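Local coordinates for protein phycocyanobilin lyase subunit alpha (Nostoc sp. PCC 7120, PDB 5N3U) that pairs with CpcF to form a lyase and is probably required for attaching the phycocyanobilin chromophore to the CpcA subunit of phycocyanin, at residues A[242-245]-A[246-249]; A[188-192]-A[193-197]; A[224-227]-A[228-232]; A[149-152]-A[153-157]. All coordinates share one frame; numbering follows the deposited sequence.

Contact 1: A[242-245]-A[246-249]; sequences IALK and GLLE
Gly246 opens the second half of this single run of helix 237-250, and its N donates to Ile242 O, one turn back, over 3.2 Å. Having no side chain, it adds no bulk next to the carbonyls of Ile242 and Ala243. Leu247 follows: its N meets Ala243 O at 3.1 Å, and its CD2 approaches CD2 of Leu244 at 4.4 Å, a loose apolar touch one turn apart. Both leucines also pack on Ile230 of helix 227-232, where branched apolar ends suit a buried face. Leu248 N bonds to Leu244 O over 2.8 Å, while its side chain leaves on another face to meet Ala265, Val268 and Met269 of helix 263-273. Glu249 closes the turn with N to Lys245 O, and its carboxylate then reaches back for the charge of the same lysine. Lys245 NZ lies 2.9 Å from Glu249 OE2, approaching from above the carboxylate plane, 51° out of it. The lysine runs extended from CB, with CG anti to the backbone N (chi1 174°), and bends only at its last torsion (chi4 -85°), which turns the ammonium toward the glutamate. Cutting Glu249 back to an alanine would probably cost Lys245 its counter-charge within the helix, leaving the ammonium to its partners on CpcF. Those partners, both on the beta subunit, are Glu187, which forms a second salt bridge, and Trp151, which makes a cation-pi contact. A long, flexible cation thus serves helix and interface together, its charge shared between a carboxylate of its own helix and one of CpcF.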
loop_
_atom_site.group_PDB
_atom_site.type_symbol
_atom_site.label_atom_id
_atom_site.label_comp_id
_atom_site.label_asym_id
_atom_site.label_seq_id
_atom_site.Cartn_x
_atom_site.Cartn_y
_atom_site.Cartn_z
ATOM N N ILE A 242 8.638 0.258 16.333
ATOM C CA ILE A 242 7.947 1.246 17.195
ATOM C C ILE A 242 8.101 0.887 18.670
ATOM O O ILE A 242 8.281 1.753 19.484
ATOM C CB ILE A 242 6.422 1.317 16.885
ATOM C CG1 ILE A 242 6.196 1.900 15.531
ATOM C CG2 ILE A 242 5.687 2.169 17.918
ATOM C CD1 ILE A 242 6.698 3.314 15.448
ATOM N N ALA A 243 8.013 -0.391 18.974
ATOM C CA ALA A 243 8.202 -0.840 20.362
ATOM C C ALA A 243 9.608 -0.528 20.841
ATOM O O ALA A 243 9.793 0.144 21.867
ATOM C CB ALA A 243 7.911 -2.298 20.415
ATOM N N LEU A 244 10.607 -0.864 20.019
ATOM C CA LEU A 244 12.019 -0.565 20.363
ATOM C C LEU A 244 12.287 0.876 20.490
ATOM O O LEU A 244 12.969 1.336 21.385
ATOM C CB LEU A 244 13.009 -1.292 19.417
ATOM C CG LEU A 244 12.929 -2.798 19.494
ATOM C CD1 LEU A 244 13.655 -3.580 18.374
ATOM C CD2 LEU A 244 13.490 -3.243 20.870
ATOM N N LYS A 245 11.669 1.664 19.642
ATOM C CA LYS A 245 11.833 3.075 19.757
ATOM C C LYS A 245 11.364 3.587 21.109
ATOM O O LYS A 245 11.935 4.529 21.642
ATOM C CB LYS A 245 10.924 3.741 18.718
ATOM C CG LYS A 245 10.870 5.207 18.804
ATOM C CD LYS A 245 9.819 5.689 17.829
ATOM C CE LYS A 245 9.988 7.139 17.520
ATOM N NZ LYS A 245 9.294 7.917 18.548
ATOM N N GLY A 246 10.264 3.049 21.608
ATOM C CA GLY A 246 9.756 3.513 22.920
ATOM C C GLY A 246 10.710 3.072 24.021
ATOM O O GLY A 246 11.017 3.788 24.950
ATOM N N LEU A 247 11.249 1.908 23.894
ATOM C CA LEU A 247 12.264 1.484 24.852
ATOM C C LEU A 247 13.491 2.414 24.833
ATOM O O LEU A 247 13.999 2.846 25.878
ATOM C CB LEU A 247 12.662 0.057 24.574
ATOM C CG LEU A 247 11.965 -1.007 25.352
ATOM C CD1 LEU A 247 10.496 -1.116 25.012
ATOM C CD2 LEU A 247 12.592 -2.360 25.090
ATOM N N LEU A 248 13.899 2.802 23.645
ATOM C CA LEU A 248 15.034 3.638 23.452
ATOM C C LEU A 248 14.804 4.978 24.041
ATOM O O LEU A 248 15.636 5.523 24.760
ATOM C CB LEU A 248 15.342 3.755 21.915
ATOM C CG LEU A 248 16.504 4.669 21.539
ATOM C CD1 LEU A 248 17.726 4.274 22.364
ATOM C CD2 LEU A 248 16.801 4.543 20.044
ATOM N N GLU A 249 13.661 5.528 23.795
ATOM C CA GLU A 249 13.348 6.807 24.361
ATOM C C GLU A 249 13.335 6.846 25.900
ATOM O O GLU A 249 13.711 7.854 26.486
ATOM C CB GLU A 249 12.021 7.280 23.856
ATOM C CG GLU A 249 12.037 7.663 22.400
ATOM C CD GLU A 249 10.623 7.796 21.889
ATOM O OE1 GLU A 249 9.754 6.955 22.270
ATOM O OE2 GLU A 249 10.364 8.737 21.114
#

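Contact 2: A[188-192]-A[193-197]; sequences QLTQE and PVYGE
Thr190 OG1 comes to the edge of the Tyr195 ring, near its plane and 3.6 Å from CD2, as the chain turns from one helix into the next. This is the close-packed side. The hydroxyl sits between its own backbone N and carbonyl carbon (chi1 73°), where it accepts Glu192 N over 3.1 Å in an ST turn and also bonds to Met186 O a turn earlier in the helix. Glu192 O in turn receives Tyr195 N at 3.0 Å, the N-H pointing at it with an angle of 152°, and Glu192 CB rests 3.8 Å from Tyr195 CD2. Val194 CG1 lies over the centre of the ring, 3.8 Å above its plane, and Tyr195 packs back on Met186 and Tyr187 of helix 176-190. A valine in place of Thr190 would probably leave Glu192 N and Met186 O without the hydroxyl that ties the turn together. The other side is looser and faces solvent: Gln191, with its positive phi of 60°, breaks the first helix, its CB directed away from the following segment, and the bent Glu192 chain brings OE1 only to 3.9 Å from Pro193 CD. Pro193 suits the first turn of a helix, where an N-H is not needed for a helical bond, and its ring touches Tyr223. Such a short turn, folding one helix back into contact with the next, is characteristic of a HEAT repeat.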
loop_
_atom_site.group_PDB
_atom_site.type_symbol
_atom_site.label_atom_id
_atom_site.label_comp_id
_atom_site.label_asym_id
_atom_site.label_seq_id
_atom_site.Cartn_x
_atom_site.Cartn_y
_atom_site.Cartn_z
ATOM N N GLN A 188 1.972 1.410 33.612
ATOM C CA GLN A 188 2.209 2.815 33.571
ATOM C C GLN A 188 1.982 3.480 34.832
ATOM O O GLN A 188 2.714 4.375 35.186
ATOM C CB GLN A 188 1.369 3.518 32.479
ATOM C CG GLN A 188 1.786 3.172 31.118
ATOM C CD GLN A 188 0.871 3.851 30.058
ATOM O OE1 GLN A 188 -0.323 3.565 29.955
ATOM N NE2 GLN A 188 1.428 4.674 29.288
ATOM N N LEU A 189 0.967 3.073 35.569
ATOM C CA LEU A 189 0.621 3.740 36.779
ATOM C C LEU A 189 1.359 3.255 38.028
ATOM O O LEU A 189 1.406 4.004 38.988
ATOM C CB LEU A 189 -0.864 3.620 37.066
ATOM C CG LEU A 189 -1.713 4.243 35.914
ATOM C CD1 LEU A 189 -3.196 3.928 36.058
ATOM C CD2 LEU A 189 -1.556 5.752 35.909
ATOM N N THR A 190 1.834 2.038 38.041
ATOM C CA THR A 190 2.614 1.536 39.173
ATOM C C THR A 190 4.117 1.235 38.921
ATOM O O THR A 190 4.872 1.014 39.870
ATOM C CB THR A 190 2.031 0.169 39.662
ATOM O OG1 THR A 190 2.344 -0.857 38.742
ATOM C CG2 THR A 190 0.527 0.194 39.917
ATOM N N GLN A 191 4.515 1.111 37.660
ATOM C CA GLN A 191 5.841 0.713 37.247
ATOM C C GLN A 191 6.258 -0.673 37.740
ATOM O O GLN A 191 7.417 -0.964 37.775
ATOM C CB GLN A 191 6.829 1.802 37.689
ATOM C CG GLN A 191 6.558 3.133 36.993
ATOM C CD GLN A 191 6.787 2.984 35.494
ATOM O OE1 GLN A 191 5.850 2.931 34.676
ATOM N NE2 GLN A 191 8.015 2.903 35.125
ATOM N N GLU A 192 5.318 -1.568 38.039
ATOM C CA GLU A 192 5.679 -2.922 38.501
ATOM C C GLU A 192 5.927 -3.869 37.364
ATOM O O GLU A 192 5.041 -4.116 36.559
ATOM C CB GLU A 192 4.552 -3.507 39.343
ATOM C CG GLU A 192 4.395 -2.794 40.624
ATOM C CD GLU A 192 5.436 -3.207 41.629
ATOM O OE1 GLU A 192 6.173 -4.194 41.381
ATOM O OE2 GLU A 192 5.532 -2.505 42.617
ATOM N N PRO A 193 7.133 -4.477 37.317
ATOM C CA PRO A 193 7.476 -5.387 36.245
ATOM C C PRO A 193 6.553 -6.455 35.981
ATOM O O PRO A 193 6.441 -6.873 34.811
ATOM C CB PRO A 193 8.794 -6.040 36.761
ATOM C CG PRO A 193 9.450 -4.883 37.416
ATOM C CD PRO A 193 8.330 -4.223 38.178
ATOM N N VAL A 194 5.902 -7.006 37.013
ATOM C CA VAL A 194 4.936 -8.084 36.739
ATOM C C VAL A 194 3.884 -7.737 35.617
ATOM O O VAL A 194 3.513 -8.598 34.821
ATOM C CB VAL A 194 4.182 -8.508 38.021
ATOM C CG1 VAL A 194 3.276 -7.394 38.507
ATOM C CG2 VAL A 194 3.424 -9.782 37.839
ATOM N N TYR A 195 3.521 -6.490 35.535
ATOM C CA TYR A 195 2.521 -6.053 34.519
ATOM C C TYR A 195 3.179 -5.967 33.145
ATOM O O TYR A 195 2.590 -6.370 32.152
ATOM C CB TYR A 195 1.895 -4.729 34.943
ATOM C CG TYR A 195 1.125 -4.877 36.200
ATOM C CD1 TYR A 195 0.201 -5.893 36.366
ATOM C CD2 TYR A 195 1.392 -4.062 37.281
ATOM C CE1 TYR A 195 -0.482 -6.054 37.570
ATOM C CE2 TYR A 195 0.714 -4.229 38.477
ATOM C CZ TYR A 195 -0.153 -5.250 38.627
ATOM O OH TYR A 195 -0.765 -5.337 39.850
ATOM N N GLY A 196 4.428 -5.515 33.080
ATOM C CA GLY A 196 5.156 -5.620 31.827
ATOM C C GLY A 196 5.325 -6.976 31.325
ATOM O O GLY A 196 5.313 -7.215 30.123
ATOM N N GLU A 197 5.560 -7.922 32.236
ATOM C CA GLU A 197 5.698 -9.316 31.840
ATOM C C GLU A 197 4.471 -9.912 31.264
ATOM O O GLU A 197 4.506 -10.797 30.396
ATOM C CB GLU A 197 6.188 -10.177 33.035
ATOM C CG GLU A 197 7.622 -9.908 33.487
ATOM C CD GLU A 197 8.594 -10.206 32.394
ATOM O OE1 GLU A 197 8.450 -11.268 31.810
ATOM O OE2 GLU A 197 9.454 -9.367 32.096
#

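Contact 3: A[224-227]-A[228-232]; sequences LAAA and EAIAN
Ala226 O receives the N of Ile230 over 2.8 Å, the N-H directed at it with an angle of 154° and the donor lying almost in line with the carbonyl bond. One residue on, Ala227 O takes Ala231 N at 3.0 Å, so the alpha-helical pattern is set from the first turn. The same carbonyl of Ala226 is packed by carbon as well, for Ile230 CG1 comes within 3.3 Å of it. With CG1 beside the backbone N and anti to the carbonyl carbon (chi1 -75°), the isoleucine sends CD1 back over the preceding turn, 3.9 Å from Ala226 CB. A methyl is all that Ala226 brings to this place, where Val200 and Leu218 also press on it. The segment 224-226 is a short 3-10 turn, closed by Ala227 N to Leu224 O, that leads directly into helix 227-232; it is part of the protein's all-helical stack, between helices 208-221 and 237-250. A water stands between Ala229 N and Ala225 O, the carbonyl four residues earlier, accepting from the first at 2.9 Å and donating to the second at 2.8 Å, and so bridges the 3-10 turn and the helix. Glu228 bends at its second torsion (chi2 73°), folding the carboxylate alongside Ala227, with OE1 4.0 Å from Ala227 CB. Its OE2 forms a salt bridge with Arg267 of helix 263-273, and a carboxylate near the start of a helix is probably favoured by the helix dipole too. Ala227 itself packs on Leu271, while Ile230 meets Leu215 of helix 208-221.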
loop_
_atom_site.group_PDB
_atom_site.type_symbol
_atom_site.label_atom_id
_atom_site.label_comp_id
_atom_site.label_asym_id
_atom_site.label_seq_id
_atom_site.Cartn_x
_atom_site.Cartn_y
_atom_site.Cartn_z
ATOM N N LEU A 224 12.149 -2.012 29.286
ATOM C CA LEU A 224 13.465 -2.454 28.745
ATOM C C LEU A 224 13.695 -3.944 28.651
ATOM O O LEU A 224 14.169 -4.437 27.641
ATOM C CB LEU A 224 14.608 -1.825 29.530
ATOM C CG LEU A 224 16.037 -2.066 29.017
ATOM C CD1 LEU A 224 16.237 -1.358 27.670
ATOM C CD2 LEU A 224 17.037 -1.508 30.024
ATOM N N ALA A 225 13.345 -4.680 29.695
ATOM C CA ALA A 225 13.495 -6.092 29.686
ATOM C C ALA A 225 12.824 -6.812 28.609
ATOM O O ALA A 225 13.138 -7.963 28.354
ATOM C CB ALA A 225 13.073 -6.686 31.090
ATOM N N ALA A 226 11.863 -6.204 27.912
ATOM C CA ALA A 226 11.228 -6.903 26.790
ATOM C C ALA A 226 11.997 -6.815 25.452
ATOM O O ALA A 226 11.537 -7.337 24.433
ATOM C CB ALA A 226 9.821 -6.326 26.586
ATOM N N ALA A 227 13.117 -6.120 25.421
ATOM C CA ALA A 227 13.814 -5.857 24.098
ATOM C C ALA A 227 14.030 -7.072 23.193
ATOM O O ALA A 227 13.625 -7.059 22.033
ATOM C CB ALA A 227 15.097 -5.151 24.354
ATOM N N GLU A 228 14.625 -8.159 23.698
ATOM C CA GLU A 228 14.866 -9.314 22.823
ATOM C C GLU A 228 13.609 -10.065 22.509
ATOM O O GLU A 228 13.470 -10.636 21.417
ATOM C CB GLU A 228 15.960 -10.290 23.404
ATOM C CG GLU A 228 17.331 -9.625 23.452
ATOM C CD GLU A 228 17.462 -8.563 24.555
ATOM O OE1 GLU A 228 16.726 -8.606 25.583
ATOM O OE2 GLU A 228 18.311 -7.649 24.449
ATOM N N ALA A 229 12.648 -10.085 23.436
ATOM C CA ALA A 229 11.405 -10.673 23.114
ATOM C C ALA A 229 10.724 -9.844 21.975
ATOM O O ALA A 229 10.094 -10.403 21.129
ATOM C CB ALA A 229 10.485 -10.719 24.310
ATOM N N ILE A 230 10.853 -8.532 22.002
ATOM C CA ILE A 230 10.233 -7.700 20.929
ATOM C C ILE A 230 10.891 -8.062 19.600
ATOM O O ILE A 230 10.225 -8.405 18.616
ATOM C CB ILE A 230 10.433 -6.226 21.254
ATOM C CG1 ILE A 230 9.465 -5.873 22.372
ATOM C CG2 ILE A 230 10.258 -5.304 20.010
ATOM C CD1 ILE A 230 9.861 -4.600 23.081
ATOM N N ALA A 231 12.208 -8.064 19.602
ATOM C CA ALA A 231 12.972 -8.300 18.363
ATOM C C ALA A 231 12.730 -9.659 17.778
ATOM O O ALA A 231 12.730 -9.817 16.555
ATOM C CB ALA A 231 14.458 -7.967 18.566
ATOM N N ASN A 232 12.405 -10.643 18.609
ATOM C CA ASN A 232 12.067 -11.985 18.139
ATOM C C ASN A 232 10.609 -12.321 17.960
ATOM O O ASN A 232 10.261 -13.428 17.554
ATOM C CB ASN A 232 12.723 -12.976 19.077
ATOM C CG ASN A 232 14.208 -12.849 19.016
ATOM O OD1 ASN A 232 14.755 -12.622 17.935
ATOM N ND2 ASN A 232 14.871 -12.938 20.151
HETATM O O HOH W 1 13.340 -9.809 26.218
#

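Contact 4: A[149-152]-A[153-157]; sequences EAVL and EALGA
Glu149 O accepts Glu153 N over 3.1 Å, the first of four regular backbone bonds that bind this run of helix 148-157. Ala154 N to Ala150 O, Leu155 N to Val151 O and Gly156 N to Leu152 O continue the pattern. The apolar contact is between Val151 and Leu155, whose side chains lie next to each other and point the same way. Val151 CG1, anti to the backbone N (chi1 164°), is the branch that meets Leu155 CD1, at 4.0 Å. The leucine's CG also rests 3.3 Å from Val151 O. Charge supplies the third kind of interaction: Glu149 OE2 and Glu153 OE2 stand 4.4 Å apart on one face. Arg177 makes a salt bridge to Glu149 OE2 and probably offsets that charge, whereas Glu153 packs on Arg184 and has Asp217 as a further acidic neighbour. Long acidic chains fit this polar face; the adjoining face, which packs on helix 102-115, carries alanines. The small methyls of Ala150 and Ala154 suit this packing against Ala109, Gln110 and Glu113, and Leu155 meets Leu124 and Ile125 of helix 121-126. Toward helix 176-190, Leu152 packs on Val178 while both glutamates touch Ala181, so helix 148-157 is wedged between its neighbours on several sides.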
loop_
_atom_site.group_PDB
_atom_site.type_symbol
_atom_site.label_atom_id
_atom_site.label_comp_id
_atom_site.label_asym_id
_atom_site.label_seq_id
_atom_site.Cartn_x
_atom_site.Cartn_y
_atom_site.Cartn_z
ATOM N N GLU A 149 -11.044 -1.082 26.402
ATOM C CA GLU A 149 -9.691 -1.078 25.968
ATOM C C GLU A 149 -9.097 0.324 25.909
ATOM O O GLU A 149 -8.050 0.607 26.492
ATOM C CB GLU A 149 -9.572 -1.813 24.627
ATOM C CG GLU A 149 -8.167 -1.844 23.994
ATOM C CD GLU A 149 -8.079 -2.738 22.718
ATOM O OE1 GLU A 149 -9.115 -3.239 22.240
ATOM O OE2 GLU A 149 -6.953 -3.054 22.243
ATOM N N ALA A 150 -9.759 1.212 25.154
ATOM C CA ALA A 150 -9.294 2.600 24.990
ATOM C C ALA A 150 -9.370 3.355 26.245
ATOM O O ALA A 150 -8.481 4.148 26.533
ATOM C CB ALA A 150 -10.176 3.257 23.934
ATOM N N VAL A 151 -10.361 3.133 27.073
ATOM C CA VAL A 151 -10.487 3.882 28.317
ATOM C C VAL A 151 -9.335 3.548 29.289
ATOM O O VAL A 151 -8.736 4.426 29.949
ATOM C CB VAL A 151 -11.839 3.613 29.025
ATOM C CG1 VAL A 151 -11.842 4.047 30.479
ATOM C CG2 VAL A 151 -13.000 4.277 28.234
ATOM N N LEU A 152 -9.065 2.271 29.398
ATOM C CA LEU A 152 -7.979 1.829 30.297
ATOM C C LEU A 152 -6.632 2.367 29.757
ATOM O O LEU A 152 -5.835 2.866 30.504
ATOM C CB LEU A 152 -7.928 0.306 30.314
ATOM C CG LEU A 152 -9.101 -0.335 31.103
ATOM C CD1 LEU A 152 -9.260 -1.773 30.735
ATOM C CD2 LEU A 152 -9.050 -0.046 32.597
ATOM N N GLU A 153 -6.385 2.208 28.492
ATOM C CA GLU A 153 -5.153 2.718 27.902
ATOM C C GLU A 153 -5.077 4.206 28.174
ATOM O O GLU A 153 -4.015 4.722 28.573
ATOM C CB GLU A 153 -5.154 2.499 26.412
ATOM C CG GLU A 153 -4.845 1.078 26.071
ATOM C CD GLU A 153 -4.697 0.847 24.590
ATOM O OE1 GLU A 153 -5.072 1.734 23.769
ATOM O OE2 GLU A 153 -4.213 -0.251 24.239
ATOM N N ALA A 154 -6.189 4.925 27.947
ATOM C CA ALA A 154 -6.142 6.373 28.192
ATOM C C ALA A 154 -5.807 6.770 29.638
ATOM O O ALA A 154 -5.026 7.702 29.910
ATOM C CB ALA A 154 -7.455 6.990 27.772
ATOM N N LEU A 155 -6.338 6.024 30.605
ATOM C CA LEU A 155 -6.117 6.316 32.000
ATOM C C LEU A 155 -4.648 6.053 32.381
ATOM O O LEU A 155 -4.065 6.844 33.128
ATOM C CB LEU A 155 -7.001 5.455 32.925
ATOM C CG LEU A 155 -8.451 5.929 32.907
ATOM C CD1 LEU A 155 -9.310 4.870 33.514
ATOM C CD2 LEU A 155 -8.632 7.234 33.615
ATOM N N GLY A 156 -4.067 5.034 31.780
ATOM C CA GLY A 156 -2.617 4.849 31.919
ATOM C C GLY A 156 -1.770 5.956 31.382
ATOM O O GLY A 156 -0.827 6.472 32.070
ATOM N N ALA A 157 -2.133 6.367 30.179
ATOM C CA ALA A 157 -1.374 7.391 29.433
ATOM C C ALA A 157 -1.433 8.731 30.070
ATOM O O ALA A 157 -0.469 9.448 29.993
ATOM C CB ALA A 157 -1.800 7.491 27.975
#

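Overall arrangement
All four contacts are local turns of one helical array. Contact 4 and contact 2 come first in the chain, within the same HEAT range; their centres are 14 Å apart and they touch, Gln188 OE1 lying 3.1 Å from Gly156 C and Leu189 CD2 3.9 Å from Leu155 O. Contacts 3 and 1 sit on successive helices and interlock, centres 10 Å apart, through Leu244 CG and Ile230 CG2 at 3.7 Å. Contact 2 does not touch contact 3, their nearest atoms being about 5 Å apart, and the nearest atoms of contacts 4 and 1 are about 12 Å apart. Contact 1 alone among them meets CpcF; no other chain of the assembly touches the segments of contacts 2, 3 and 4.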